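Local coordinates for arginine decarboxylase, A207R protein (Paramecium bursaria Chlorella virus 1, PDB 2NVA), which decarboxylates arginine to agmatine, using pyridoxal 5'-phosphate as its cofactor, at residues S18-S23 / A352-L357; G288-V293 / V345-W350. One frame throughout, in Å; residues are numbered along the deposited sequence.

Contact 1: residues S18-S23 / A352-L357; sequences SFYVSS and AYTNVL. With PL2 ((4-{[(4-{[amino(imino)methyl]amino}butyl)amino]methyl}-5-hydroxy-6-methylpyridin-3-yl)methyl dihydrogen phosphate), chain I.
The hydroxyl of Tyr353 donates a hydrogen bond to the phosphate of the bound cofactor–agmatine adduct, with OH 2.6 Å from OP3 of PL2. A tyrosine suits this place because it combines a donor at its far end with a broad apolar face for the ligand's chain. With CG anti to the carbonyl carbon (chi1 -56°), the ring is set along the adduct: CD of the agmatine portion stands over the ring centre, 4.0 Å above its plane, while NH1 of the guanidinium group comes within 3.5 Å of Tyr353 CG. Leu357 adds an apolar methyl near the same group. The pocket is completed at the subunit interface, where Asp325 of the second subunit hydrogen-bonds to PL2, and Phe361 of that subunit packs on Tyr353.

In the two-domain fold of these decarboxylases, a TIM barrel holds the cofactor and a mainly beta domain lies beside it; strand 18-22, though near the start of the chain, belongs to the sheet of the latter. From this strand Tyr20 reaches out to the back of the loop. Its OH comes 3.3 Å from Asn355 N, but the angle is too poor for a hydrogen bond, and the meeting is essentially van der Waals. Asn355 CB lies against the phenol end, 3.7 Å from Tyr20 CZ, and OD1 sits over one ring face, the amide plane turned 71° from the ring. The other end of that amide, ND2, is held by Asn50 OD1. Thr354 OG1 approaches the ring obliquely, 3.8 Å from Tyr20 CE1; its polar partner is Trp350 O, so a small hydroxyl both ties the loop to itself and fits beside the phenol. The loop's tight 3-10 turn closes with Leu357 N bonded to Thr354 O at 3.2 Å.

Contact 2: residues G288-V293 / V345-W350; sequences GGFSNV and VYFPSW
Phe290 sets its ring against both Phe347 and Trp350, and the three form an aromatic cluster against the sheet of the beta domain, where strand 344-347 leads into the loop carrying the tryptophan. The tight part lies here. Phe290 and Phe347 make a T-shaped, edge-to-face pair with planes at 74° and centroids 4.8 Å apart; Phe290 supplies the edge, and its CE1 stands over the centre of the Phe347 ring, 3.6 Å above the plane. The first torsion leaves CG beside the backbone N, and this swings the Phe290 ring across to the strand although its side chain does not start out in that direction. Against Trp350 the same ring lies differently. The planes are inclined at 38°, neither stacked nor edge-on, and the closest approach is between Phe290 CD1 and Trp350 CZ2, at 3.3 Å. Flat, apolar phenylalanines suit such a corner, since one ring can offer its rim to one neighbour and its face to another. Leu264 of strand 262-274 packs on both Phe290 and Trp350.

Away from the rings the contact thins out. Partly exposed Val293 keeps its side chain 5.1 Å or more from segment 345-350, and Pro348 and Ser349 carry segment 345-350 into a less buried turn, the serine hydroxyl being bonded to His260. On the ligand side Asn292 stays just beyond contact distance of Trp350, its OD1 making a weak hydrogen bond to PL2.

Tryptophan adds to its bulk a polar N-H that would be costly to bury without a partner. Gly289 supplies one: Trp350 NE1 donates to Gly289 O over 2.9 Å, from 50° above the carbonyl plane.

Contacts 1 and 2 lie with centres 8 Å apart, against the same sheet, and meet behind the ligand pocket. Asn292 of contact 2 joins them: its ND2 is 2.8 Å from Ala352 O, a probable hydrogen bond, so the residue whose OD1 bonds weakly to PL2 also probably bonds to the backbone just before Tyr353. Ser291 OG packs against Leu357 CB at 3.4 Å, bringing together two loops that border the agmatine. Tyr20 CE1 of contact 1 also rests 3.6 Å from Trp350 O. The aromatic cluster lies behind segment 352-357, the Trp350 side chain about 10 Å from PL2 and about 8 Å from that of Tyr353.

Contact 1: residues S18-S23 / A352-L357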
# COMPACT_ATOMS: atom_id res chain seq x y z
N SER A 18 -5.69 -6.45 -15.57
CA SER A 18 -4.26 -6.60 -15.76
C SER A 18 -3.88 -8.03 -15.37
O SER A 18 -4.62 -8.69 -14.65
CB SER A 18 -3.49 -5.60 -14.92
OG SER A 18 -3.73 -5.82 -13.54
N PHE A 19 -2.75 -8.52 -15.88
CA PHE A 19 -2.39 -9.92 -15.60
C PHE A 19 -0.88 -10.13 -15.54
O PHE A 19 -0.12 -9.54 -16.32
CB PHE A 19 -3.06 -10.90 -16.59
CG PHE A 19 -2.69 -10.69 -18.06
CD1 PHE A 19 -1.65 -11.43 -18.64
CD2 PHE A 19 -3.40 -9.80 -18.86
CE1 PHE A 19 -1.33 -11.26 -20.00
CE2 PHE A 19 -3.08 -9.60 -20.20
CZ PHE A 19 -2.04 -10.35 -20.78
N TYR A 20 -0.47 -10.97 -14.60
CA TYR A 20 0.91 -11.42 -14.50
C TYR A 20 1.09 -12.63 -15.40
O TYR A 20 0.21 -13.49 -15.46
CB TYR A 20 1.24 -11.82 -13.07
CG TYR A 20 1.31 -10.64 -12.13
CD1 TYR A 20 2.51 -9.97 -11.91
CD2 TYR A 20 0.17 -10.19 -11.48
CE1 TYR A 20 2.58 -8.87 -11.05
CE2 TYR A 20 0.22 -9.08 -10.62
CZ TYR A 20 1.42 -8.43 -10.41
OH TYR A 20 1.48 -7.35 -9.56
N VAL A 21 2.22 -12.68 -16.11
CA VAL A 21 2.61 -13.90 -16.84
C VAL A 21 3.86 -14.42 -16.14
O VAL A 21 4.91 -13.77 -16.18
CB VAL A 21 2.88 -13.65 -18.34
CG1 VAL A 21 3.30 -14.96 -19.05
CG2 VAL A 21 1.66 -13.01 -19.01
N SER A 22 3.72 -15.58 -15.51
CA SER A 22 4.75 -16.10 -14.61
C SER A 22 5.37 -17.37 -15.16
O SER A 22 4.65 -18.21 -15.70
CB SER A 22 4.14 -16.36 -13.23
OG SER A 22 3.58 -15.15 -12.73
N SER A 23 6.68 -17.50 -15.03
CA SER A 23 7.38 -18.67 -15.57
C SER A 23 8.23 -19.40 -14.54
O SER A 23 9.33 -18.96 -14.21
CB SER A 23 8.25 -18.28 -16.78
OG SER A 23 8.95 -17.08 -16.49
N ALA A 352 9.04 -9.08 -8.05
CA ALA A 352 9.56 -8.85 -6.69
C ALA A 352 8.89 -7.66 -6.02
O ALA A 352 9.03 -6.54 -6.50
CB ALA A 352 11.05 -8.67 -6.73
N TYR A 353 8.16 -7.92 -4.92
CA TYR A 353 7.46 -6.88 -4.16
C TYR A 353 6.46 -6.17 -5.07
O TYR A 353 6.39 -4.94 -5.08
CB TYR A 353 8.45 -5.89 -3.52
CG TYR A 353 9.46 -6.60 -2.64
CD1 TYR A 353 9.06 -7.17 -1.43
CD2 TYR A 353 10.79 -6.73 -3.03
CE1 TYR A 353 9.96 -7.85 -0.62
CE2 TYR A 353 11.71 -7.40 -2.23
CZ TYR A 353 11.27 -7.97 -1.02
OH TYR A 353 12.16 -8.64 -0.22
N THR A 354 5.69 -6.96 -5.83
CA THR A 354 4.72 -6.42 -6.77
C THR A 354 3.32 -6.90 -6.39
O THR A 354 2.57 -6.16 -5.72
CB THR A 354 5.08 -6.77 -8.22
OG1 THR A 354 5.22 -8.19 -8.36
CG2 THR A 354 6.40 -6.10 -8.60
N ASN A 355 2.99 -8.14 -6.75
CA ASN A 355 1.68 -8.70 -6.43
C ASN A 355 1.39 -8.80 -4.92
O ASN A 355 0.24 -8.67 -4.52
CB ASN A 355 1.44 -10.05 -7.12
CG ASN A 355 2.62 -11.00 -6.97
OD1 ASN A 355 3.67 -10.82 -7.61
ND2 ASN A 355 2.45 -12.05 -6.16
N VAL A 356 2.42 -9.04 -4.11
CA VAL A 356 2.23 -9.18 -2.64
C VAL A 356 1.75 -7.88 -1.99
O VAL A 356 1.23 -7.90 -0.87
CB VAL A 356 3.50 -9.66 -1.93
CG1 VAL A 356 3.81 -11.12 -2.29
CG2 VAL A 356 4.70 -8.74 -2.25
N LEU A 357 1.95 -6.75 -2.67
CA LEU A 357 1.62 -5.46 -2.07
C LEU A 357 0.33 -4.82 -2.60
O LEU A 357 0.09 -3.62 -2.41
CB LEU A 357 2.80 -4.52 -2.20
CG LEU A 357 3.85 -4.78 -1.11
CD1 LEU A 357 5.22 -4.52 -1.64
CD2 LEU A 357 3.56 -3.93 0.10
N1 PL2 I . 15.30 -11.65 4.77
C2 PL2 I . 14.76 -10.73 5.60
C2A PL2 I . 14.76 -10.98 7.12
C3 PL2 I . 14.21 -9.57 5.05
O3 PL2 I . 13.68 -8.66 5.91
C4 PL2 I . 14.21 -9.34 3.66
C4A PL2 I . 13.59 -8.07 3.00
C5 PL2 I . 14.79 -10.34 2.86
C6 PL2 I . 15.32 -11.48 3.45
P PL2 I . 15.63 -9.22 -0.79
N PL2 I . 13.61 -6.90 3.91
CA PL2 I . 12.42 -6.06 3.72
CG PL2 I . 11.10 -4.63 2.10
OP2 PL2 I . 16.19 -7.80 -1.27
OP3 PL2 I . 14.20 -9.42 -1.54
OP1 PL2 I . 16.60 -10.32 -1.10
OP4 PL2 I . 15.35 -9.02 0.78
C5M PL2 I . 14.85 -10.19 1.33
CB PL2 I . 12.28 -5.58 2.26
CD PL2 I . 10.99 -4.12 0.64
NE PL2 I . 9.76 -3.30 0.58
CZ PL2 I . 9.13 -2.89 -0.53
NH2 PL2 I . 8.00 -2.15 -0.42
NH1 PL2 I . 9.60 -3.22 -1.74

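Contact 2: residues G288-V293 / V345-W350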
# COMPACT_ATOMS: atom_id res chain seq x y z
N GLY A 288 -1.80 -0.92 -6.67
CA GLY A 288 -1.98 -2.29 -7.15
C GLY A 288 -0.63 -2.96 -7.21
O GLY A 288 -0.04 -3.26 -6.18
N GLY A 289 -0.14 -3.17 -8.43
CA GLY A 289 1.12 -3.88 -8.64
C GLY A 289 2.37 -3.00 -8.67
O GLY A 289 3.49 -3.53 -8.75
N PHE A 290 2.19 -1.69 -8.60
CA PHE A 290 3.31 -0.75 -8.79
C PHE A 290 3.78 -0.01 -7.54
O PHE A 290 4.27 1.13 -7.63
CB PHE A 290 3.00 0.23 -9.93
CG PHE A 290 2.98 -0.43 -11.29
CD1 PHE A 290 4.12 -0.45 -12.09
CD2 PHE A 290 1.83 -1.06 -11.75
CE1 PHE A 290 4.11 -1.09 -13.33
CE2 PHE A 290 1.81 -1.68 -13.00
CZ PHE A 290 2.96 -1.70 -13.78
N SER A 291 3.68 -0.65 -6.38
CA SER A 291 4.13 0.01 -5.14
C SER A 291 5.63 0.29 -5.14
O SER A 291 6.08 1.18 -4.43
CB SER A 291 3.73 -0.80 -3.90
OG SER A 291 4.35 -2.07 -3.92
N ASN A 292 6.40 -0.47 -5.93
CA ASN A 292 7.84 -0.23 -6.05
C ASN A 292 8.22 1.17 -6.58
O ASN A 292 9.34 1.65 -6.35
CB ASN A 292 8.53 -1.31 -6.90
CG ASN A 292 8.73 -2.60 -6.13
OD1 ASN A 292 8.81 -2.58 -4.90
ND2 ASN A 292 8.82 -3.73 -6.85
N VAL A 293 7.29 1.78 -7.32
CA VAL A 293 7.48 3.16 -7.77
C VAL A 293 7.59 4.08 -6.54
O VAL A 293 8.36 5.03 -6.53
CB VAL A 293 6.33 3.59 -8.71
CG1 VAL A 293 6.45 5.06 -9.11
CG2 VAL A 293 6.32 2.69 -9.96
N VAL A 345 0.38 -3.13 -22.82
CA VAL A 345 1.83 -3.11 -22.65
C VAL A 345 2.18 -4.12 -21.58
O VAL A 345 1.30 -4.57 -20.85
CB VAL A 345 2.36 -1.69 -22.25
CG1 VAL A 345 1.91 -0.63 -23.27
CG2 VAL A 345 1.88 -1.30 -20.85
N TYR A 346 3.46 -4.48 -21.47
CA TYR A 346 3.88 -5.21 -20.29
C TYR A 346 5.16 -4.64 -19.70
O TYR A 346 5.97 -4.05 -20.39
CB TYR A 346 3.99 -6.72 -20.55
CG TYR A 346 5.18 -7.14 -21.36
CD1 TYR A 346 6.41 -7.44 -20.75
CD2 TYR A 346 5.09 -7.26 -22.75
CE1 TYR A 346 7.51 -7.82 -21.49
CE2 TYR A 346 6.20 -7.67 -23.50
CZ TYR A 346 7.40 -7.93 -22.86
OH TYR A 346 8.49 -8.32 -23.61
N PHE A 347 5.31 -4.83 -18.39
CA PHE A 347 6.49 -4.41 -17.66
C PHE A 347 7.33 -5.64 -17.33
O PHE A 347 6.85 -6.54 -16.62
CB PHE A 347 6.09 -3.67 -16.39
CG PHE A 347 5.48 -2.32 -16.65
CD1 PHE A 347 6.27 -1.18 -16.63
CD2 PHE A 347 4.12 -2.20 -16.94
CE1 PHE A 347 5.72 0.08 -16.88
CE2 PHE A 347 3.55 -0.95 -17.20
CZ PHE A 347 4.36 0.20 -17.17
N PRO A 348 8.56 -5.69 -17.88
CA PRO A 348 9.43 -6.84 -17.64
C PRO A 348 9.87 -6.94 -16.18
O PRO A 348 9.89 -5.93 -15.50
CB PRO A 348 10.66 -6.55 -18.53
CG PRO A 348 10.21 -5.49 -19.51
CD PRO A 348 9.17 -4.68 -18.77
N SER A 349 10.24 -8.15 -15.75
CA SER A 349 10.87 -8.37 -14.44
C SER A 349 10.06 -7.75 -13.31
O SER A 349 10.56 -6.95 -12.51
CB SER A 349 12.33 -7.88 -14.44
OG SER A 349 13.08 -8.55 -15.46
N TRP A 350 8.79 -8.14 -13.26
CA TRP A 350 7.85 -7.52 -12.33
C TRP A 350 7.33 -8.52 -11.29
O TRP A 350 6.14 -8.57 -11.00
CB TRP A 350 6.69 -6.83 -13.08
CG TRP A 350 6.26 -5.60 -12.35
CD1 TRP A 350 5.11 -5.40 -11.64
CD2 TRP A 350 7.01 -4.40 -12.23
NE1 TRP A 350 5.10 -4.14 -11.08
CE2 TRP A 350 6.26 -3.50 -11.44
CE3 TRP A 350 8.27 -3.99 -12.72
CZ2 TRP A 350 6.73 -2.22 -11.10
CZ3 TRP A 350 8.73 -2.70 -12.40
CH2 TRP A 350 7.96 -1.83 -11.60